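Local coordinates for protein putative N-acetylneuraminate lyase ([Ruminococcus] gnavus ATCC 29149, PDB 6RB7) that is a putative lyase of the dihydrodipicolinate synthetase family, folded as a beta/alpha barrel and found in an assembly of four chains, at residues Asp134-Ile139 with Pro163-Val168; Pro192-Val197 with Ala216-Phe221. All coordinates share one frame; numbering follows the deposited sequence.

Interaction 1: residues Asp134-Ile139 with Pro163-Val168; sequences DAIAAI and PNTDFV
Ile136 stands at the middle of a parallel ladder, using both of its peptide groups toward Asp166-Val168. Its N donates to Asp166 O at 2.9 Å, its O accepts from Val168 N at 2.8 Å, and Ala138 N then reaches Val168 O. CA-H...O contacts fill in between the bonds, among them Phe167 CA to Ile136 O. One rung earlier the strands have not yet closed, and a water replaces the direct bond: it donates to Asp134 O at 2.7 Å and accepts from Asp166 N at 3.0 Å.

Apolar contacts divide between the two faces. With CG1 tucked over its own backbone (chi1 56°) and the chain then extended, Ile136 brings CD1 to 3.7 Å from Phe167 CD2; farther along the same ring, CZ meets Ala138 CB at 3.8 Å. Large apolar side chains such as these suit a face covered by helices. On the opposite face, that of Ala135, Ala137, Asp166 and Val168, small side chains suit the inside of the barrel: Ala137 CB packs on Val168 CB at 4.0 Å, and Ala135 CB on Asp166 CB.

The polar ends turn to other partners. Asp134 OD1 forms a salt bridge with Lys37 NZ and Asp166 OD2 a hydrogen bond with Tyr38 OH. Thr165 OG1 bonds Glu129, while the methyl CG2 of Thr165 rests against Ala135 CA.

Ile136 and Phe167 face outward onto Ile158 of helix 148-160, the connection between these two strands, and Ile136 also touches helix 118-130. Strand 108-112 flanks 135-138, and strand 194-199 flanks 166-171.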
ATOM      1  N   ASP A 134      17.490 -28.803 -14.250  1.00 14.14           N
ATOM      2  CA  ASP A 134      16.987 -28.226 -15.504  1.00 15.10           C
ATOM      3  C   ASP A 134      17.109 -26.712 -15.460  1.00 12.50           C
ATOM      4  O   ASP A 134      17.529 -26.092 -16.481  1.00 14.02           O
ATOM      5  CB  ASP A 134      15.564 -28.681 -15.769  1.00 13.61           C
ATOM      6  CG  ASP A 134      15.534 -30.187 -15.987  1.00 18.07           C
ATOM      7  OD1 ASP A 134      15.862 -30.607 -17.122  1.00 19.02           O
ATOM      8  OD2 ASP A 134      15.294 -30.911 -15.002  1.00 17.58           O
ATOM      9  N   ALA A 135      16.747 -26.107 -14.337  1.00 12.40           N
ATOM     10  CA  ALA A 135      16.770 -24.648 -14.199  1.00 11.46           C
ATOM     11  C   ALA A 135      17.110 -24.283 -12.766  1.00 11.02           C
ATOM     12  O   ALA A 135      16.825 -25.078 -11.841  1.00 12.29           O
ATOM     13  CB  ALA A 135      15.419 -24.058 -14.610  1.00 12.62           C
ATOM     14  N   ILE A 136      17.591 -23.072 -12.606  1.00 12.11           N
ATOM     15  CA  ILE A 136      17.649 -22.400 -11.301  1.00 12.24           C
ATOM     16  C   ILE A 136      16.668 -21.234 -11.329  1.00 11.77           C
ATOM     17  O   ILE A 136      16.307 -20.765 -12.419  1.00 12.67           O
ATOM     18  CB  ILE A 136      19.073 -21.934 -10.944  1.00 11.95           C
ATOM     19  CG1 ILE A 136      19.667 -21.026 -12.026  1.00 13.13           C
ATOM     20  CG2 ILE A 136      19.949 -23.153 -10.660  1.00 12.99           C
ATOM     21  CD1 ILE A 136      20.864 -20.227 -11.497  1.00 17.93           C
ATOM     22  N   ALA A 137      16.258 -20.826 -10.148  1.00 10.42           N
ATOM     23  CA  ALA A 137      15.296 -19.724  -9.972  1.00  9.65           C
ATOM     24  C   ALA A 137      15.758 -18.779  -8.888  1.00 11.15           C
ATOM     25  O   ALA A 137      16.533 -19.176  -7.996  1.00 11.53           O
ATOM     26  CB  ALA A 137      13.922 -20.260  -9.656  1.00  9.82           C
ATOM     27  N   ALA A 138      15.240 -17.546  -8.903  1.00 10.00           N
ATOM     28  CA  ALA A 138      15.583 -16.565  -7.858  1.00  8.81           C
ATOM     29  C   ALA A 138      14.442 -15.561  -7.694  1.00  9.40           C
ATOM     30  O   ALA A 138      14.035 -14.922  -8.661  1.00  9.95           O
ATOM     31  CB  ALA A 138      16.859 -15.863  -8.198  1.00 10.00           C
ATOM     32  N   ILE A 139      13.997 -15.439  -6.448  1.00  9.71           N
ATOM     33  CA  ILE A 139      13.267 -14.223  -6.002  1.00 10.94           C
ATOM     34  C   ILE A 139      14.190 -13.024  -6.127  1.00 11.45           C
ATOM     35  O   ILE A 139      15.415 -13.173  -6.294  1.00 10.18           O
ATOM     36  CB  ILE A 139      12.723 -14.404  -4.584  1.00 10.06           C
ATOM     37  CG1 ILE A 139      13.820 -14.619  -3.545  1.00 10.36           C
ATOM     38  CG2 ILE A 139      11.658 -15.487  -4.555  1.00 12.25           C
ATOM     39  CD1 ILE A 139      13.325 -14.447  -2.129  1.00 12.20           C
ATOM     40  N   PRO A 163      26.347 -20.955 -15.503  1.00 15.74           N
ATOM     41  CA  PRO A 163      26.256 -20.322 -16.809  1.00 16.59           C
ATOM     42  C   PRO A 163      25.686 -21.198 -17.919  1.00 16.74           C
ATOM     43  O   PRO A 163      25.450 -20.664 -19.017  1.00 18.54           O
ATOM     44  CB  PRO A 163      27.713 -19.937 -17.084  1.00 20.51           C
ATOM     45  CG  PRO A 163      28.496 -20.979 -16.361  1.00 20.50           C
ATOM     46  CD  PRO A 163      27.740 -21.197 -15.066  1.00 17.25           C
ATOM     47  N   ASN A 164      25.506 -22.487 -17.657  1.00 16.86           N
ATOM     48  CA  ASN A 164      24.955 -23.445 -18.644  1.00 19.38           C
ATOM     49  C   ASN A 164      23.531 -23.820 -18.264  1.00 18.80           C
ATOM     50  O   ASN A 164      23.023 -24.800 -18.824  1.00 20.79           O
ATOM     51  CB  ASN A 164      25.841 -24.699 -18.683  1.00 22.39           C
ATOM     52  CG  ASN A 164      27.253 -24.315 -19.054  1.00 30.79           C
ATOM     53  OD1 ASN A 164      27.458 -23.810 -20.160  1.00 31.88           O
ATOM     54  ND2 ASN A 164      28.194 -24.473 -18.127  1.00 30.94           N
ATOM     55  N   THR A 165      22.907 -23.094 -17.327  1.00 15.99           N
ATOM     56  CA  THR A 165      21.625 -23.512 -16.723  1.00 14.05           C
ATOM     57  C   THR A 165      20.528 -22.488 -17.031  1.00 13.50           C
ATOM     58  O   THR A 165      20.739 -21.299 -16.819  1.00 14.21           O
ATOM     59  CB  THR A 165      21.770 -23.787 -15.229  1.00 15.25           C
ATOM     60  OG1 THR A 165      22.770 -24.793 -15.022  1.00 15.21           O
ATOM     61  CG2 THR A 165      20.504 -24.331 -14.626  1.00 14.03           C
ATOM     62  N   ASP A 166      19.363 -22.979 -17.437  1.00 13.85           N
ATOM     63  CA  ASP A 166      18.147 -22.148 -17.583  1.00 13.71           C
ATOM     64  C   ASP A 166      17.865 -21.377 -16.278  1.00 13.88           C
ATOM     65  O   ASP A 166      18.090 -21.904 -15.180  1.00 12.80           O
ATOM     66  CB  ASP A 166      16.935 -22.988 -17.926  1.00 13.52           C
ATOM     67  CG  ASP A 166      16.953 -23.642 -19.300  1.00 16.56           C
ATOM     68  OD1 ASP A 166      17.770 -23.240 -20.163  1.00 18.39           O
ATOM     69  OD2 ASP A 166      16.135 -24.527 -19.507  1.00 15.23           O
ATOM     70  N   PHE A 167      17.350 -20.159 -16.409  1.00 12.47           N
ATOM     71  CA  PHE A 167      17.146 -19.252 -15.255  1.00 12.84           C
ATOM     72  C   PHE A 167      15.696 -18.757 -15.279  1.00 12.65           C
ATOM     73  O   PHE A 167      15.220 -18.181 -16.286  1.00 11.98           O
ATOM     74  CB  PHE A 167      18.101 -18.076 -15.298  1.00 13.33           C
ATOM     75  CG  PHE A 167      18.097 -17.212 -14.067  1.00 12.70           C
ATOM     76  CD1 PHE A 167      17.133 -16.236 -13.876  1.00 13.88           C
ATOM     77  CD2 PHE A 167      19.094 -17.351 -13.120  1.00 15.79           C
ATOM     78  CE1 PHE A 167      17.162 -15.433 -12.739  1.00 13.53           C
ATOM     79  CE2 PHE A 167      19.108 -16.561 -11.976  1.00 16.55           C
ATOM     80  CZ  PHE A 167      18.150 -15.598 -11.799  1.00 14.42           C
ATOM     81  N   VAL A 168      15.027 -18.902 -14.148  1.00 10.65           N
ATOM     82  CA  VAL A 168      13.629 -18.418 -13.908  1.00 11.36           C
ATOM     83  C   VAL A 168      13.629 -17.299 -12.881  1.00 11.14           C
ATOM     84  O   VAL A 168      14.078 -17.500 -11.738  1.00 10.86           O
ATOM     85  CB  VAL A 168      12.715 -19.556 -13.452  1.00 11.40           C
ATOM     86  CG1 VAL A 168      11.304 -19.069 -13.209  1.00 12.20           C
ATOM     87  CG2 VAL A 168      12.703 -20.708 -14.465  1.00 12.23           C
TER
HETATM   88  O   HOH W   1      19.465 -25.858 -18.310  1.00 25.08           O

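Interaction 2: residues Pro192-Val197 with Ala216-Phe221; sequences PNVIGV and AEYIIF
Tyr218 lays its side chain along the backbone of Val194-Gly196. CG is anti to its own carbonyl carbon (chi1 -65°), which lays the CD2-CE2 side of the ring along the strand's peptide groups. CB lies 3.5 Å from Ile195 O, and CD2 3.7 Å from the same oxygen, with Gly196 N at the ring edge near its plane. CE2 comes to 3.3 Å from Val194 O, which lies oblique to the ring. At the tip, OH holds a water at 2.7 Å that also bonds Val194 O, an oxygen shared with Arg33 NH2. A tyrosine suits this partly exposed start of the strand pair: its ring packs on the strand and makes a cation-pi contact with Arg33, while its hydroxyl meets a water.

Beyond the ring the strands join in parallel. Ile219 N donates to Ile195 O, Val197 N to Ile219 O, and Phe221 N to Val197 O at 2.8 Å. Gly196 CA lies 3.1 Å from Ile219 O, where a CB would collide with that oxygen; its backbone angles (phi 147°, psi -158°) likewise fit a residue without one. Val197 CB and Ile220 CD1 are 4.0 Å apart, the two side chains running alongside each other and both touching Phe210 of helix 204-214.

Strand, helix, and parallel neighbouring strand make up a beta-alpha-beta crossover, the repeating unit of the beta/alpha barrel.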
ATOM      1  N   PRO A 192      20.728 -14.723 -22.163  1.00 16.13           N
ATOM      2  CA  PRO A 192      20.075 -15.772 -22.951  1.00 17.70           C
ATOM      3  C   PRO A 192      19.632 -16.967 -22.095  1.00 18.21           C
ATOM      4  O   PRO A 192      18.829 -17.727 -22.563  1.00 17.64           O
ATOM      5  CB  PRO A 192      21.177 -16.212 -23.955  1.00 25.05           C
ATOM      6  CG  PRO A 192      22.435 -15.856 -23.287  1.00 21.51           C
ATOM      7  CD  PRO A 192      22.156 -14.576 -22.509  1.00 21.76           C
ATOM      8  N   ASN A 193      20.168 -17.110 -20.889  1.00 16.18           N
ATOM      9  CA  ASN A 193      19.775 -18.218 -19.991  1.00 15.12           C
ATOM     10  C   ASN A 193      18.391 -17.977 -19.390  1.00 14.65           C
ATOM     11  O   ASN A 193      17.780 -18.938 -18.941  1.00 13.65           O
ATOM     12  CB  ASN A 193      20.776 -18.452 -18.868  1.00 15.40           C
ATOM     13  CG  ASN A 193      22.074 -19.017 -19.418  1.00 22.42           C
ATOM     14  OD1 ASN A 193      22.267 -19.059 -20.632  1.00 33.42           O
ATOM     15  ND2 ASN A 193      22.990 -19.366 -18.550  1.00 24.88           N
ATOM     16  N   VAL A 194      17.918 -16.743 -19.359  1.00 12.29           N
ATOM     17  CA  VAL A 194      16.561 -16.451 -18.788  1.00 11.62           C
ATOM     18  C   VAL A 194      15.523 -17.109 -19.698  1.00 12.70           C
ATOM     19  O   VAL A 194      15.455 -16.779 -20.878  1.00 12.40           O
ATOM     20  CB  VAL A 194      16.324 -14.953 -18.611  1.00 12.21           C
ATOM     21  CG1 VAL A 194      14.896 -14.674 -18.187  1.00 14.45           C
ATOM     22  CG2 VAL A 194      17.296 -14.385 -17.553  1.00 12.66           C
ATOM     23  N   ILE A 195      14.689 -17.980 -19.115  1.00 11.84           N
ATOM     24  CA  ILE A 195      13.630 -18.701 -19.846  1.00 13.13           C
ATOM     25  C   ILE A 195      12.265 -18.155 -19.482  1.00 11.56           C
ATOM     26  O   ILE A 195      11.310 -18.532 -20.162  1.00 11.64           O
ATOM     27  CB  ILE A 195      13.685 -20.229 -19.621  1.00 13.01           C
ATOM     28  CG1 ILE A 195      13.472 -20.632 -18.160  1.00 12.77           C
ATOM     29  CG2 ILE A 195      14.961 -20.807 -20.196  1.00 14.93           C
ATOM     30  CD1 ILE A 195      13.075 -22.077 -17.991  1.00 13.44           C
ATOM     31  N   GLY A 196      12.165 -17.281 -18.475  1.00 10.07           N
ATOM     32  CA  GLY A 196      10.845 -16.755 -18.120  1.00 11.60           C
ATOM     33  C   GLY A 196      10.693 -16.478 -16.653  1.00 11.75           C
ATOM     34  O   GLY A 196      11.671 -16.152 -15.993  1.00 10.54           O
ATOM     35  N   VAL A 197       9.446 -16.453 -16.221  1.00 12.17           N
ATOM     36  CA  VAL A 197       9.024 -15.800 -14.958  1.00 11.69           C
ATOM     37  C   VAL A 197       8.034 -16.727 -14.260  1.00 10.53           C
ATOM     38  O   VAL A 197       7.048 -17.112 -14.894  1.00 10.70           O
ATOM     39  CB  VAL A 197       8.352 -14.439 -15.175  1.00 10.73           C
ATOM     40  CG1 VAL A 197       7.989 -13.791 -13.862  1.00 11.89           C
ATOM     41  CG2 VAL A 197       9.210 -13.530 -16.026  1.00 11.76           C
ATOM     42  N   ALA A 216       7.146 -16.427 -27.663  1.00 14.41           N
ATOM     43  CA  ALA A 216       7.045 -17.889 -27.582  1.00 15.89           C
ATOM     44  C   ALA A 216       8.289 -18.571 -26.986  1.00 16.85           C
ATOM     45  O   ALA A 216       8.164 -19.722 -26.609  1.00 18.42           O
ATOM     46  CB  ALA A 216       6.783 -18.448 -28.966  1.00 17.65           C
ATOM     47  N   GLU A 217       9.433 -17.906 -26.963  1.00 13.66           N
ATOM     48  CA  GLU A 217      10.684 -18.517 -26.449  1.00 14.13           C
ATOM     49  C   GLU A 217      10.796 -18.346 -24.943  1.00 12.03           C
ATOM     50  O   GLU A 217      11.836 -18.753 -24.413  1.00 13.28           O
ATOM     51  CB  GLU A 217      11.901 -17.914 -27.118  1.00 16.21           C
ATOM     52  CG  GLU A 217      11.924 -18.281 -28.583  1.00 19.32           C
ATOM     53  CD  GLU A 217      13.308 -18.148 -29.152  1.00 20.79           C
ATOM     54  OE1 GLU A 217      13.799 -17.005 -29.201  1.00 22.15           O
ATOM     55  OE2 GLU A 217      13.886 -19.163 -29.497  1.00 22.61           O
ATOM     56  N   TYR A 218       9.736 -17.908 -24.256  1.00 11.55           N
ATOM     57  CA  TYR A 218       9.740 -17.754 -22.797  1.00 12.48           C
ATOM     58  C   TYR A 218       8.490 -18.392 -22.252  1.00 12.52           C
ATOM     59  O   TYR A 218       7.504 -18.577 -22.983  1.00 14.25           O
ATOM     60  CB  TYR A 218       9.811 -16.265 -22.416  1.00 12.83           C
ATOM     61  CG  TYR A 218      11.083 -15.603 -22.836  1.00 12.32           C
ATOM     62  CD1 TYR A 218      11.265 -15.159 -24.140  1.00 14.11           C
ATOM     63  CD2 TYR A 218      12.103 -15.403 -21.931  1.00 12.22           C
ATOM     64  CE1 TYR A 218      12.440 -14.552 -24.525  1.00 15.22           C
ATOM     65  CE2 TYR A 218      13.282 -14.777 -22.300  1.00 13.31           C
ATOM     66  CZ  TYR A 218      13.453 -14.355 -23.601  1.00 16.84           C
ATOM     67  OH  TYR A 218      14.623 -13.772 -23.992  1.00 15.61           O
ATOM     68  N   ILE A 219       8.577 -18.823 -21.006  1.00 11.36           N
ATOM     69  CA  ILE A 219       7.443 -19.431 -20.288  1.00 12.45           C
ATOM     70  C   ILE A 219       7.147 -18.609 -19.043  1.00 10.73           C
ATOM     71  O   ILE A 219       8.063 -18.182 -18.315  1.00 11.14           O
ATOM     72  CB  ILE A 219       7.685 -20.913 -19.943  1.00 10.83           C
ATOM     73  CG1 ILE A 219       6.448 -21.519 -19.307  1.00 12.94           C
ATOM     74  CG2 ILE A 219       8.913 -21.108 -19.068  1.00 12.26           C
ATOM     75  CD1 ILE A 219       6.473 -23.025 -19.256  1.00 14.60           C
ATOM     76  N   ILE A 220       5.854 -18.382 -18.823  1.00 10.49           N
ATOM     77  CA  ILE A 220       5.367 -17.800 -17.560  1.00 10.86           C
ATOM     78  C   ILE A 220       4.704 -18.916 -16.753  1.00 10.61           C
ATOM     79  O   ILE A 220       3.898 -19.689 -17.319  1.00 11.95           O
ATOM     80  CB  ILE A 220       4.406 -16.618 -17.767  1.00 10.46           C
ATOM     81  CG1 ILE A 220       4.910 -15.658 -18.849  1.00 10.52           C
ATOM     82  CG2 ILE A 220       4.168 -15.952 -16.431  1.00 11.87           C
ATOM     83  CD1 ILE A 220       6.291 -15.076 -18.600  1.00 13.50           C
ATOM     84  N   PHE A 221       5.091 -19.042 -15.506  1.00  9.48           N
ATOM     85  CA  PHE A 221       4.474 -20.009 -14.592  1.00  9.02           C
ATOM     86  C   PHE A 221       3.442 -19.310 -13.711  1.00 12.03           C
ATOM     87  O   PHE A 221       3.733 -18.244 -13.138  1.00 11.95           O
ATOM     88  CB  PHE A 221       5.460 -20.692 -13.673  1.00 10.56           C
ATOM     89  CG  PHE A 221       6.638 -21.367 -14.332  1.00  9.92           C
ATOM     90  CD1 PHE A 221       7.742 -20.635 -14.721  1.00 11.46           C
ATOM     91  CD2 PHE A 221       6.613 -22.735 -14.604  1.00 12.05           C
ATOM     92  CE1 PHE A 221       8.847 -21.265 -15.264  1.00 12.29           C
ATOM     93  CE2 PHE A 221       7.693 -23.342 -15.206  1.00 12.59           C
ATOM     94  CZ  PHE A 221       8.795 -22.610 -15.539  1.00 11.85           C
TER
HETATM   95  O   HOH W   2      16.486 -14.661 -22.308  1.00 17.54           O

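Interactions 1 and 2 are adjacent parts of one parallel sheet, their centres about 10 Å apart, joined where strand 166-171 of the first lies beside strand 194-199 of the second. Asn193 ties them at the seam: its ND2 lies 2.8 Å from Pro163 O and its O lies 2.8 Å from Phe167 N, both probable hydrogen bonds. Alongside, Ile195 CG2 packs on Asp166 CG at 3.6 Å. Each contact closes its own beta-alpha-beta unit, interaction 1 before interaction 2 opens. Bicine is bound by Ala260, Gly261 and Lys262, none of which belongs to either contact; both are framework of the barrel wall.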